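Local structure of structure-specific endonuclease subunit SLX1 (Candida glabrata, 4XLG) at residues H109-I114 against L130-Q135; W60-I65 against E188-L193; T271-S276 against L286-V291; L76-A81 against S116-E121. The protein probably serves as the catalytic subunit of the SLX1-SLX4 structure-specific endonuclease, which nicks branched DNA close to junctions during repair and recombination. The protein carries 1 engineered substitution. One frame throughout, in Å; residues are numbered along the deposited sequence.

Contact 1: H109-I114 against L130-Q135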
loop_
_atom_site.group_PDB
_atom_site.type_symbol
_atom_site.label_atom_id
_atom_site.label_comp_id
_atom_site.label_asym_id
_atom_site.label_seq_id
_atom_site.Cartn_x
_atom_site.Cartn_y
_atom_site.Cartn_z
ATOM N N HIS B 109 17.449 11.737 7.635
ATOM C CA HIS B 109 16.099 12.222 7.929
ATOM C C HIS B 109 15.091 11.666 6.929
ATOM O O HIS B 109 14.003 11.291 7.330
ATOM C CB HIS B 109 16.024 13.748 7.925
ATOM C CG HIS B 109 16.677 14.367 9.119
ATOM N ND1 HIS B 109 18.040 14.541 9.219
ATOM C CD2 HIS B 109 16.153 14.828 10.279
ATOM C CE1 HIS B 109 18.329 15.095 10.384
ATOM N NE2 HIS B 109 17.202 15.282 11.044
ATOM N N LYS B 110 15.469 11.625 5.653
ATOM C CA LYS B 110 14.603 11.094 4.604
ATOM C C LYS B 110 14.234 9.655 4.936
ATOM O O LYS B 110 13.091 9.258 4.787
ATOM C CB LYS B 110 15.290 11.151 3.233
ATOM C CG LYS B 110 15.823 12.557 2.861
ATOM C CD LYS B 110 15.107 13.107 1.639
ATOM C CE LYS B 110 14.807 14.585 1.777
ATOM N NZ LYS B 110 15.987 15.348 2.225
ATOM N N LEU B 111 15.218 8.864 5.385
ATOM C CA LEU B 111 14.959 7.454 5.682
ATOM C C LEU B 111 14.206 7.258 7.023
ATOM O O LEU B 111 13.356 6.387 7.149
ATOM C CB LEU B 111 16.281 6.671 5.714
ATOM C CG LEU B 111 17.049 6.681 4.400
ATOM C CD1 LEU B 111 18.462 5.956 4.597
ATOM C CD2 LEU B 111 16.200 5.990 3.334
ATOM N N ALA B 112 14.531 8.058 8.031
ATOM C CA ALA B 112 13.758 8.026 9.272
ATOM C C ALA B 112 12.275 8.330 9.041
ATOM O O ALA B 112 11.419 7.763 9.713
ATOM C CB ALA B 112 14.329 9.029 10.290
ATOM N N MET B 113 11.986 9.248 8.119
ATOM C CA MET B 113 10.586 9.581 7.815
ATOM C C MET B 113 9.854 8.340 7.309
ATOM O O MET B 113 8.650 8.167 7.580
ATOM C CB MET B 113 10.468 10.704 6.777
ATOM C CG MET B 113 10.599 12.114 7.377
ATOM S SD MET B 113 9.258 12.380 8.588
ATOM C CE MET B 113 7.775 12.020 7.648
ATOM N N ILE B 114 10.557 7.471 6.574
ATOM C CA ILE B 114 9.884 6.248 6.104
ATOM C C ILE B 114 9.409 5.431 7.296
ATOM O O ILE B 114 8.269 4.988 7.367
ATOM C CB ILE B 114 10.809 5.345 5.251
ATOM C CG1 ILE B 114 11.299 6.129 4.035
ATOM C CG2 ILE B 114 10.007 4.052 4.815
ATOM C CD1 ILE B 114 12.413 5.406 3.196
ATOM N N LEU B 130 8.976 -1.961 1.903
ATOM C CA LEU B 130 10.057 -0.986 1.708
ATOM C C LEU B 130 11.201 -1.729 0.972
ATOM O O LEU B 130 11.783 -2.667 1.516
ATOM C CB LEU B 130 10.529 -0.443 3.079
ATOM C CG LEU B 130 11.883 0.287 3.067
ATOM C CD1 LEU B 130 11.832 1.506 2.128
ATOM C CD2 LEU B 130 12.178 0.654 4.539
ATOM N N HIS B 131 11.522 -1.290 -0.243
ATOM C CA HIS B 131 12.524 -1.992 -1.049
ATOM C C HIS B 131 13.717 -1.067 -1.308
ATOM O O HIS B 131 13.507 0.059 -1.809
ATOM C CB HIS B 131 11.960 -2.388 -2.420
ATOM C CG HIS B 131 12.979 -3.111 -3.259
ATOM N ND1 HIS B 131 13.231 -4.462 -3.126
ATOM C CD2 HIS B 131 13.887 -2.646 -4.164
ATOM C CE1 HIS B 131 14.232 -4.808 -3.920
ATOM N NE2 HIS B 131 14.632 -3.726 -4.577
ATOM N N PHE B 132 14.933 -1.550 -1.023
ATOM C CA PHE B 132 16.165 -0.795 -1.352
ATOM C C PHE B 132 16.870 -1.307 -2.598
ATOM O O PHE B 132 17.023 -2.518 -2.778
ATOM C CB PHE B 132 17.165 -0.874 -0.163
ATOM C CG PHE B 132 16.654 -0.157 1.028
ATOM C CD1 PHE B 132 16.813 1.234 1.109
ATOM C CD2 PHE B 132 15.988 -0.829 2.046
ATOM C CE1 PHE B 132 16.320 1.964 2.213
ATOM C CE2 PHE B 132 15.517 -0.127 3.199
ATOM C CZ PHE B 132 15.664 1.280 3.277
ATOM N N PHE B 133 17.287 -0.382 -3.455
ATOM C CA PHE B 133 18.070 -0.721 -4.633
ATOM C C PHE B 133 19.536 -0.480 -4.385
ATOM O O PHE B 133 20.406 -0.796 -5.230
ATOM C CB PHE B 133 17.645 0.138 -5.807
ATOM C CG PHE B 133 16.200 -0.047 -6.185
ATOM C CD1 PHE B 133 15.811 -1.221 -6.890
ATOM C CD2 PHE B 133 15.241 0.923 -5.841
ATOM C CE1 PHE B 133 14.464 -1.392 -7.269
ATOM C CE2 PHE B 133 13.874 0.771 -6.223
ATOM C CZ PHE B 133 13.489 -0.394 -6.946
ATOM N N ASN B 134 19.810 0.128 -3.239
ATOM C CA ASN B 134 21.206 0.441 -2.877
ATOM C C ASN B 134 21.445 -0.042 -1.463
ATOM O O ASN B 134 20.693 0.320 -0.541
ATOM C CB ASN B 134 21.494 1.963 -2.989
ATOM C CG ASN B 134 22.977 2.297 -2.715
ATOM O OD1 ASN B 134 23.448 2.166 -1.581
ATOM N ND2 ASN B 134 23.723 2.694 -3.773
ATOM N N GLN B 135 22.448 -0.890 -1.285
ATOM C CA GLN B 135 22.717 -1.518 0.007
ATOM C C GLN B 135 23.289 -0.536 1.038
ATOM O O GLN B 135 23.061 -0.698 2.241
ATOM C CB GLN B 135 23.684 -2.702 -0.169
ATOM C CG GLN B 135 24.110 -3.396 1.141
ATOM C CD GLN B 135 25.381 -2.815 1.749
ATOM O OE1 GLN B 135 26.284 -2.376 1.036
ATOM N NE2 GLN B 135 25.451 -2.808 3.078
#

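Contact 2: W60-I65 against E188-L193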
loop_
_atom_site.group_PDB
_atom_site.type_symbol
_atom_site.label_atom_id
_atom_site.label_comp_id
_atom_site.label_asym_id
_atom_site.label_seq_id
_atom_site.Cartn_x
_atom_site.Cartn_y
_atom_site.Cartn_z
ATOM N N TRP B 60 19.614 10.599 -11.915
ATOM C CA TRP B 60 19.234 10.220 -10.567
ATOM C C TRP B 60 19.395 8.726 -10.394
ATOM O O TRP B 60 19.083 7.958 -11.308
ATOM C CB TRP B 60 17.747 10.556 -10.340
ATOM C CG TRP B 60 17.385 11.985 -10.402
ATOM C CD1 TRP B 60 16.877 12.664 -11.500
ATOM C CD2 TRP B 60 17.378 12.904 -9.319
ATOM N NE1 TRP B 60 16.578 13.964 -11.141
ATOM C CE2 TRP B 60 16.854 14.127 -9.805
ATOM C CE3 TRP B 60 17.755 12.807 -7.972
ATOM C CZ2 TRP B 60 16.691 15.257 -8.989
ATOM C CZ3 TRP B 60 17.594 13.933 -7.144
ATOM C CH2 TRP B 60 17.072 15.141 -7.651
ATOM N N GLU B 61 19.734 8.296 -9.181
ATOM C CA GLU B 61 19.633 6.872 -8.796
ATOM C C GLU B 61 18.347 6.673 -7.980
ATOM O O GLU B 61 18.102 7.446 -7.056
ATOM C CB GLU B 61 20.863 6.471 -7.902
ATOM C CG GLU B 61 20.796 5.002 -7.415
ATOM C CD GLU B 61 21.852 4.699 -6.347
ATOM O OE1 GLU B 61 22.508 5.639 -5.837
ATOM O OE2 GLU B 61 22.022 3.494 -6.018
ATOM N N MET B 62 17.497 5.699 -8.344
ATOM C CA MET B 62 16.359 5.416 -7.457
ATOM C C MET B 62 16.893 4.534 -6.335
ATOM O O MET B 62 17.223 3.388 -6.565
ATOM C CB MET B 62 15.216 4.730 -8.235
ATOM C CG MET B 62 13.975 4.498 -7.299
ATOM S SD MET B 62 12.587 3.799 -8.244
ATOM C CE MET B 62 12.159 5.204 -9.272
ATOM N N VAL B 63 16.966 5.054 -5.104
ATOM C CA VAL B 63 17.617 4.251 -4.086
ATOM C C VAL B 63 16.663 3.385 -3.269
ATOM O O VAL B 63 17.082 2.375 -2.659
ATOM C CB VAL B 63 18.458 5.155 -3.106
ATOM C CG1 VAL B 63 19.632 5.824 -3.912
ATOM C CG2 VAL B 63 17.620 6.238 -2.369
ATOM N N ALA B 64 15.391 3.785 -3.229
ATOM C CA ALA B 64 14.393 3.031 -2.441
ATOM C C ALA B 64 13.015 3.286 -3.005
ATOM O O ALA B 64 12.762 4.335 -3.603
ATOM C CB ALA B 64 14.417 3.432 -0.940
ATOM N N ILE B 65 12.113 2.332 -2.788
ATOM C CA ILE B 65 10.726 2.598 -3.153
ATOM C C ILE B 65 9.853 1.834 -2.127
ATOM O O ILE B 65 10.201 0.718 -1.716
ATOM C CB ILE B 65 10.411 2.194 -4.626
ATOM C CG1 ILE B 65 8.982 2.669 -5.029
ATOM C CG2 ILE B 65 10.600 0.644 -4.874
ATOM C CD1 ILE B 65 8.853 2.581 -6.619
ATOM N N GLU B 188 18.381 -1.266 -14.301
ATOM C CA GLU B 188 18.156 -2.716 -14.464
ATOM C C GLU B 188 17.527 -3.239 -13.141
ATOM O O GLU B 188 16.620 -4.083 -13.158
ATOM C CB GLU B 188 19.458 -3.489 -14.798
ATOM C CG GLU B 188 19.074 -4.878 -15.179
ATOM C CD GLU B 188 18.211 -4.841 -16.460
ATOM O OE1 GLU B 188 17.100 -5.449 -16.521
ATOM O OE2 GLU B 188 18.646 -4.129 -17.393
ATOM N N LEU B 189 18.027 -2.755 -11.987
ATOM C CA LEU B 189 17.452 -3.199 -10.694
ATOM C C LEU B 189 15.975 -2.799 -10.554
ATOM O O LEU B 189 15.151 -3.560 -10.007
ATOM C CB LEU B 189 18.233 -2.596 -9.496
ATOM C CG LEU B 189 19.694 -3.040 -9.481
ATOM C CD1 LEU B 189 20.417 -2.284 -8.280
ATOM C CD2 LEU B 189 19.861 -4.517 -9.281
ATOM N N VAL B 190 15.657 -1.578 -10.995
ATOM C CA VAL B 190 14.288 -1.056 -10.876
ATOM C C VAL B 190 13.397 -1.889 -11.844
ATOM O O VAL B 190 12.278 -2.314 -11.468
ATOM C CB VAL B 190 14.197 0.451 -11.220
ATOM C CG1 VAL B 190 12.699 0.939 -11.285
ATOM C CG2 VAL B 190 14.959 1.312 -10.155
ATOM N N GLN B 191 13.895 -2.106 -13.048
ATOM C CA GLN B 191 13.148 -2.965 -14.033
ATOM C C GLN B 191 12.890 -4.330 -13.447
ATOM O O GLN B 191 11.751 -4.874 -13.533
ATOM C CB GLN B 191 13.957 -3.075 -15.349
ATOM C CG GLN B 191 13.204 -3.904 -16.431
ATOM C CD GLN B 191 12.039 -3.076 -17.004
ATOM O OE1 GLN B 191 10.840 -3.329 -16.701
ATOM N NE2 GLN B 191 12.373 -2.166 -17.883
ATOM N N ASN B 192 13.926 -4.934 -12.865
ATOM C CA ASN B 192 13.749 -6.295 -12.356
ATOM C C ASN B 192 12.675 -6.391 -11.299
ATOM O O ASN B 192 11.796 -7.287 -11.387
ATOM C CB ASN B 192 15.071 -6.837 -11.796
ATOM C CG ASN B 192 16.068 -7.148 -12.902
ATOM O OD1 ASN B 192 15.707 -7.164 -14.094
ATOM N ND2 ASN B 192 17.343 -7.350 -12.518
ATOM N N LEU B 193 12.698 -5.466 -10.327
ATOM C CA LEU B 193 11.700 -5.471 -9.257
ATOM C C LEU B 193 10.290 -5.265 -9.847
ATOM O O LEU B 193 9.357 -6.007 -9.514
ATOM C CB LEU B 193 11.969 -4.367 -8.211
ATOM C CG LEU B 193 10.841 -4.250 -7.144
ATOM C CD1 LEU B 193 10.821 -5.480 -6.205
ATOM C CD2 LEU B 193 10.934 -2.979 -6.346
#

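Contact 3: T271-S276 against L286-V291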
loop_
_atom_site.group_PDB
_atom_site.type_symbol
_atom_site.label_atom_id
_atom_site.label_comp_id
_atom_site.label_asym_id
_atom_site.label_seq_id
_atom_site.Cartn_x
_atom_site.Cartn_y
_atom_site.Cartn_z
ATOM N N THR B 271 -12.105 -1.757 15.695
ATOM C CA THR B 271 -11.533 -1.466 14.391
ATOM C C THR B 271 -12.485 -1.979 13.319
ATOM O O THR B 271 -13.425 -2.710 13.614
ATOM C CB THR B 271 -10.108 -2.104 14.208
ATOM O OG1 THR B 271 -10.171 -3.519 14.474
ATOM C CG2 THR B 271 -9.103 -1.470 15.170
ATOM N N ILE B 272 -12.205 -1.600 12.085
ATOM C CA ILE B 272 -13.015 -1.945 10.897
ATOM C C ILE B 272 -12.262 -2.880 9.924
ATOM O O ILE B 272 -12.867 -3.736 9.275
ATOM C CB ILE B 272 -13.401 -0.638 10.114
ATOM C CG1 ILE B 272 -14.298 0.274 10.957
ATOM C CG2 ILE B 272 -14.121 -0.958 8.841
ATOM C CD1 ILE B 272 -14.566 1.605 10.260
ATOM N N ILE B 273 -10.960 -2.651 9.769
ATOM C CA ILE B 273 -10.160 -3.366 8.768
ATOM C C ILE B 273 -9.308 -4.428 9.485
ATOM O O ILE B 273 -8.674 -4.122 10.469
ATOM C CB ILE B 273 -9.247 -2.405 8.000
ATOM C CG1 ILE B 273 -10.054 -1.269 7.360
ATOM C CG2 ILE B 273 -8.416 -3.158 6.938
ATOM C CD1 ILE B 273 -9.099 -0.215 6.696
ATOM N N PRO B 274 -9.334 -5.686 9.023
ATOM C CA PRO B 274 -8.499 -6.709 9.662
ATOM C C PRO B 274 -7.024 -6.337 9.594
ATOM O O PRO B 274 -6.578 -5.721 8.631
ATOM C CB PRO B 274 -8.779 -7.968 8.822
ATOM C CG PRO B 274 -10.160 -7.699 8.194
ATOM C CD PRO B 274 -10.076 -6.226 7.866
ATOM N N GLN B 275 -6.278 -6.696 10.630
ATOM C CA GLN B 275 -4.830 -6.477 10.625
ATOM C C GLN B 275 -4.148 -7.813 10.838
ATOM O O GLN B 275 -4.410 -8.491 11.826
ATOM C CB GLN B 275 -4.401 -5.483 11.715
ATOM C CG GLN B 275 -2.914 -5.149 11.673
ATOM C CD GLN B 275 -2.525 -4.297 10.452
ATOM O OE1 GLN B 275 -2.872 -3.124 10.387
ATOM N NE2 GLN B 275 -1.773 -4.874 9.517
ATOM N N SER B 276 -3.290 -8.192 9.894
ATOM C CA SER B 276 -2.562 -9.477 9.933
ATOM C C SER B 276 -3.382 -10.695 10.365
ATOM O O SER B 276 -3.044 -11.378 11.330
ATOM C CB SER B 276 -1.341 -9.350 10.843
ATOM O OG SER B 276 -0.565 -8.240 10.421
ATOM N N LEU B 286 -1.505 -13.421 6.725
ATOM C CA LEU B 286 -1.982 -12.814 5.486
ATOM C C LEU B 286 -1.873 -11.302 5.539
ATOM O O LEU B 286 -1.917 -10.702 6.616
ATOM C CB LEU B 286 -3.434 -13.223 5.236
ATOM C CG LEU B 286 -3.708 -14.725 5.270
ATOM C CD1 LEU B 286 -5.203 -14.939 5.146
ATOM C CD2 LEU B 286 -2.981 -15.421 4.118
ATOM N N LYS B 287 -1.728 -10.672 4.380
ATOM C CA LYS B 287 -1.778 -9.215 4.310
ATOM C C LYS B 287 -3.145 -8.883 3.771
ATOM O O LYS B 287 -3.445 -9.285 2.638
ATOM C CB LYS B 287 -0.698 -8.676 3.372
ATOM C CG LYS B 287 0.683 -8.894 3.917
ATOM C CD LYS B 287 1.700 -8.947 2.796
ATOM C CE LYS B 287 2.033 -7.618 2.239
ATOM N NZ LYS B 287 3.433 -7.720 1.650
ATOM N N TRP B 288 -3.965 -8.184 4.547
ATOM C CA TRP B 288 -5.342 -7.931 4.116
ATOM C C TRP B 288 -5.373 -7.180 2.778
ATOM O O TRP B 288 -6.217 -7.435 1.925
ATOM C CB TRP B 288 -6.102 -7.145 5.193
ATOM C CG TRP B 288 -7.584 -6.973 4.880
ATOM C CD1 TRP B 288 -8.219 -5.799 4.583
ATOM C CD2 TRP B 288 -8.578 -7.999 4.832
ATOM N NE1 TRP B 288 -9.569 -6.025 4.368
ATOM C CE2 TRP B 288 -9.817 -7.368 4.526
ATOM C CE3 TRP B 288 -8.559 -9.378 5.072
ATOM C CZ2 TRP B 288 -11.018 -8.070 4.421
ATOM C CZ3 TRP B 288 -9.758 -10.104 4.942
ATOM C CH2 TRP B 288 -10.978 -9.446 4.622
ATOM N N CYS B 289 -4.418 -6.273 2.579
ATOM C CA CYS B 289 -4.354 -5.531 1.297
ATOM C C CYS B 289 -4.154 -6.449 0.056
ATOM O O CYS B 289 -4.754 -6.228 -1.019
ATOM C CB CYS B 289 -3.197 -4.487 1.376
ATOM S SG CYS B 289 -3.180 -3.373 -0.077
ATOM N N ASP B 290 -3.323 -7.478 0.199
ATOM C CA ASP B 290 -3.134 -8.444 -0.874
ATOM C C ASP B 290 -4.419 -9.272 -1.075
ATOM O O ASP B 290 -4.782 -9.575 -2.197
ATOM C CB ASP B 290 -1.971 -9.396 -0.592
ATOM C CG ASP B 290 -0.611 -8.751 -0.819
ATOM O OD1 ASP B 290 -0.529 -7.661 -1.432
ATOM O OD2 ASP B 290 0.382 -9.326 -0.357
ATOM N N VAL B 291 -5.073 -9.647 0.031
ATOM C CA VAL B 291 -6.341 -10.374 -0.076
ATOM C C VAL B 291 -7.348 -9.563 -0.894
ATOM O O VAL B 291 -8.010 -10.088 -1.817
ATOM C CB VAL B 291 -6.920 -10.692 1.339
ATOM C CG1 VAL B 291 -8.297 -11.353 1.215
ATOM C CG2 VAL B 291 -5.965 -11.637 2.068
HETATM O O HOH W 1 -3.125 -7.142 7.154
HETATM O O HOH W 2 0.084 -8.804 7.706
#

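Contact 4: L76-A81 against S116-E121. Engineered in segment 76-81: Gln-79 (natural residue Glu).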
loop_
_atom_site.group_PDB
_atom_site.type_symbol
_atom_site.label_atom_id
_atom_site.label_comp_id
_atom_site.label_asym_id
_atom_site.label_seq_id
_atom_site.Cartn_x
_atom_site.Cartn_y
_atom_site.Cartn_z
ATOM N N LEU B 76 -0.277 8.839 -2.647
ATOM C CA LEU B 76 -0.054 10.305 -2.611
ATOM C C LEU B 76 -0.068 10.826 -1.173
ATOM O O LEU B 76 0.665 11.746 -0.807
ATOM C CB LEU B 76 -1.163 11.033 -3.406
ATOM C CG LEU B 76 -1.031 10.839 -4.924
ATOM C CD1 LEU B 76 -2.304 11.296 -5.692
ATOM C CD2 LEU B 76 0.227 11.556 -5.415
ATOM N N GLN B 77 -0.955 10.281 -0.355
ATOM C CA GLN B 77 -0.936 10.649 1.067
ATOM C C GLN B 77 0.422 10.378 1.696
ATOM O O GLN B 77 0.933 11.229 2.450
ATOM C CB GLN B 77 -2.018 9.905 1.859
ATOM C CG GLN B 77 -3.411 10.323 1.463
ATOM C CD GLN B 77 -4.445 9.425 2.104
ATOM O OE1 GLN B 77 -4.473 8.223 1.863
ATOM N NE2 GLN B 77 -5.262 10.000 2.967
ATOM N N PHE B 78 0.975 9.205 1.412
ATOM C CA PHE B 78 2.318 8.852 1.927
ATOM C C PHE B 78 3.362 9.782 1.359
ATOM O O PHE B 78 4.193 10.343 2.075
ATOM C CB PHE B 78 2.645 7.397 1.549
ATOM C CG PHE B 78 3.833 6.852 2.246
ATOM C CD1 PHE B 78 5.103 7.046 1.720
ATOM C CD2 PHE B 78 3.683 6.073 3.373
ATOM C CE1 PHE B 78 6.226 6.484 2.346
ATOM C CE2 PHE B 78 4.790 5.519 4.009
ATOM C CZ PHE B 78 6.076 5.732 3.494
ATOM N N GLN B 79 3.300 9.974 0.050
ATOM C CA GLN B 79 4.286 10.865 -0.596
ATOM C C GLN B 79 4.274 12.269 0.009
ATOM O O GLN B 79 5.320 12.844 0.315
ATOM C CB GLN B 79 3.977 10.972 -2.096
ATOM C CG GLN B 79 5.026 11.897 -2.836
ATOM C CD GLN B 79 4.452 12.416 -4.091
ATOM O OE1 GLN B 79 3.826 11.682 -4.830
ATOM N NE2 GLN B 79 4.591 13.709 -4.323
ATOM N N HIS B 80 3.087 12.832 0.162
ATOM C CA HIS B 80 3.023 14.192 0.673
ATOM C C HIS B 80 3.482 14.257 2.121
ATOM O O HIS B 80 4.112 15.225 2.521
ATOM C CB HIS B 80 1.584 14.733 0.499
ATOM C CG HIS B 80 1.206 14.890 -0.942
ATOM N ND1 HIS B 80 -0.100 14.871 -1.386
ATOM C CD2 HIS B 80 1.978 15.036 -2.050
ATOM C CE1 HIS B 80 -0.116 15.007 -2.703
ATOM N NE2 HIS B 80 1.130 15.112 -3.130
ATOM N N ALA B 81 3.157 13.233 2.910
ATOM C CA ALA B 81 3.588 13.225 4.319
ATOM C C ALA B 81 5.137 13.129 4.388
ATOM O O ALA B 81 5.796 13.798 5.216
ATOM C CB ALA B 81 2.929 12.047 5.038
ATOM N N SER B 116 8.892 6.335 10.388
ATOM C CA SER B 116 7.836 7.021 11.115
ATOM C C SER B 116 6.473 6.835 10.477
ATOM O O SER B 116 5.475 6.636 11.182
ATOM C CB SER B 116 8.154 8.500 11.240
ATOM O OG SER B 116 9.327 8.622 12.021
ATOM N N LEU B 117 6.419 6.921 9.165
ATOM C CA LEU B 117 5.133 6.720 8.470
ATOM C C LEU B 117 4.655 5.259 8.488
ATOM O O LEU B 117 3.480 5.004 8.649
ATOM C CB LEU B 117 5.240 7.210 7.018
ATOM C CG LEU B 117 5.399 8.747 6.914
ATOM C CD1 LEU B 117 5.698 9.126 5.451
ATOM C CD2 LEU B 117 4.190 9.504 7.443
ATOM N N LEU B 118 5.572 4.307 8.334
ATOM C CA LEU B 118 5.201 2.906 8.389
ATOM C C LEU B 118 4.696 2.524 9.797
ATOM O O LEU B 118 3.916 1.586 9.937
ATOM C CB LEU B 118 6.375 2.014 7.984
ATOM C CG LEU B 118 6.884 2.162 6.570
ATOM C CD1 LEU B 118 8.166 1.333 6.379
ATOM C CD2 LEU B 118 5.786 1.730 5.535
ATOM N N LYS B 119 5.101 3.263 10.816
ATOM C CA LYS B 119 4.587 2.992 12.175
ATOM C C LYS B 119 3.244 3.639 12.414
ATOM O O LYS B 119 2.598 3.392 13.420
ATOM C CB LYS B 119 5.569 3.475 13.253
ATOM C CG LYS B 119 6.862 2.683 13.261
ATOM N N ASN B 120 2.818 4.497 11.502
ATOM C CA ASN B 120 1.597 5.265 11.771
ATOM C C ASN B 120 0.347 4.399 11.563
ATOM O O ASN B 120 0.316 3.582 10.614
ATOM C CB ASN B 120 1.564 6.486 10.843
ATOM C CG ASN B 120 0.204 7.134 10.795
ATOM O OD1 ASN B 120 -0.634 6.739 10.002
ATOM N ND2 ASN B 120 -0.017 8.139 11.633
ATOM N N GLU B 121 -0.677 4.629 12.395
ATOM C CA GLU B 121 -1.881 3.802 12.411
ATOM C C GLU B 121 -2.491 3.618 11.008
ATOM O O GLU B 121 -2.887 2.515 10.590
ATOM C CB GLU B 121 -2.933 4.430 13.384
ATOM C CG GLU B 121 -3.171 5.964 13.119
ATOM C CD GLU B 121 -3.890 6.711 14.251
ATOM O OE1 GLU B 121 -4.218 6.092 15.302
ATOM O OE2 GLU B 121 -4.130 7.932 14.078
#

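Contact 1: H109-I114 against L130-Q135
Leu-130, on strand 129-132, points at helix 107-118 and meets Ile-114 there, the two side chains crossing at about a right angle. Both leucine methyls take part. Leu-130 CD2 lies 4.0 Å from Ile-114 CG2, while Leu-130 CD1 sits 4.1 Å from both CG2 and CD1 of Ile-114. The isoleucine can offer two methyls because its CG2 stands anti to the backbone N while the CG1 arm (chi1 -59°) runs beside it and brings up CD1. His-131, next along the strand, is held by Ser-162 and Ser-164 of the neighbouring strand 160-168. Phe-132 then returns to the helix, where CD2 of Leu-111 comes to the rim of its ring, near the ring plane, 4.2 Å from Phe-132 CE1. Trp-141 of helix 135-143 meets the same phenylalanine ring. Beyond the strand, Asn-134 caps that helix, its OD1 bonded to Val-137 N and its ND2 to Glu-61 OE2. Across the contact itself everything is hydrocarbon: methyl on methyl and methyl on ring edge, all buried. The pairing of these two segments therefore rests on shape and apolar contact alone, at ordinary van der Waals spacing.

Contact 2: W60-I65 against E188-L193
Helix 176-213 passes over strand 60-67 with Met-62 and Val-190 as the nearest backbone pair, 7.6 Å from CA to CA. The strand carries a classic beta bulge at this point: Val-63 and Ala-64 both face Leu-15 of strand 12-18. That extra residue explains how Met-62 and Ile-65, three apart, can both point at the helix, where they match Val-190 and Leu-193, also three apart and thus nearly one helical turn. Met-62 and Val-190 cross at about a right angle. Val-190 CG2 touches the methionine twice, 3.9 Å from Met-62 CB and 3.9 Å from its SD. The methionine is extended up to the sulfur and then bends (chi3 -69°), which leaves SD rather than CE against the valine. At the second pair, Ile-65 CG2 meets Leu-193 CD2 at 3.9 Å, the two side chains meeting at a slant. Pro-33 of helix 33-41 touches both Ile-65 and Val-190, and Phe-133 packs on Ile-65 and Leu-193. A polar tie lies just outside the contact, from Met-62 N to Asn-186 OD1 one turn earlier on the same helix. The long helix is thus seated on the sheet of the GIY-YIG domain by apolar branches plus one sulfur, and the bulge sets which residues face it.

Contact 3: T271-S276 against L286-V291
Pro-274 leans over one face of the Trp-288 indole with its CD-CG edge leading, a CH-pi contact within the RING-type zinc-binding part of the protein. Pro-274 CD stands 3.5 Å from the centroid of the five-membered ring, only 12° off its normal, and CG lies over the centre of the whole indole. The tryptophan reaches back to the loop because its CG is anti to the backbone N (chi1 -174°) at the very start of helix 288-299. Ile-273 adds a second contact, bringing CG2 obliquely to 3.5 Å from Trp-288 CD1. Tyr-257 of helix 253-260 touches both proline and tryptophan. The indole NE1 is spent outside the chain, on a backbone group of the partner protein, probably SLX4, so the packing probably helps to place the indole for the interface. The side chain of Leu-286 packs against the site of the zinc ion held by Cys-242, Cys-247, Cys-279 and Cys-282, about 6 Å from the metal. Farther along, two waters bridge the segments. One accepts from Ser-276 N at 2.9 Å and from Trp-288 N at 2.9 Å, serving the first turn of the helix; the other accepts from the serine hydroxyl, Ser-276 OG, at 2.8 Å and donates to Leu-286 O at 3.0 Å. Leu-286 O also receives the CA-H of Ser-276, with CA 3.6 Å from that oxygen and an angle of 164° at the hydrogen.

Contact 4: L76-A81 against S116-E121
Leu-117 of helix 107-118 sits on Phe-78 of helix 72-84, with CD1 over the middle of the ring. That methyl is 3.9 Å from the ring centroid and 10° off the normal, a CH-pi contact. Leu-117 CB comes closer still, 3.5 Å from Phe-78 CE2. The leucine forks between two partners: while CD1 takes the ring, CD2 reaches 3.7 Å from Ala-81 CB, nearly one turn along the other helix. Leu-118 adds a looser touch, its CD2 lying obliquely 4.2 Å from Phe-78 CE2. Around this first shell, Phe-69 and Phe-123 meet the Phe-78 ring edge-to-face, which should fix its rotation. Farther out, Asn-120 caps the short helix 121-124 through OD1 to Tyr-122 N and bonds Tyr-90 O through ND2, while Gln-77 OE1 bonds Tyr-122 OH. Gln-79, an engineered residue that is Glu in the natural protein, points away from the contact and bonds Ser-29 OG on strand 25-30. The arrangement is buried helix-helix packing of an alpha/beta nuclease domain: helix 72-84 of the GIY-YIG fold lies against its sheet strands, and helix 107-118 packs on it through Leu-117 and Leu-118.

In the fold
Contacts 1, 2 and 4 gather in the nuclease part of the chain. Contacts 1 and 2 have centres about 12 Å apart and use neighbouring strands, 129-132 and 60-67, of one mixed sheet; helix 107-118 covers one face and helix 176-213 the other. Contact 4 shares helix 107-118 with contact 1, about 13 Å away between centres, and their segments alternate along the chain. Both are nested within the span that contact 2 closes. Contact 3 follows in series in the RING-type zinc domain, its centre about 28 Å from that of contact 2. Helix 176-213 carries the second segment of contact 2 and runs on in sequence toward the zinc-binding part, so it probably links the two.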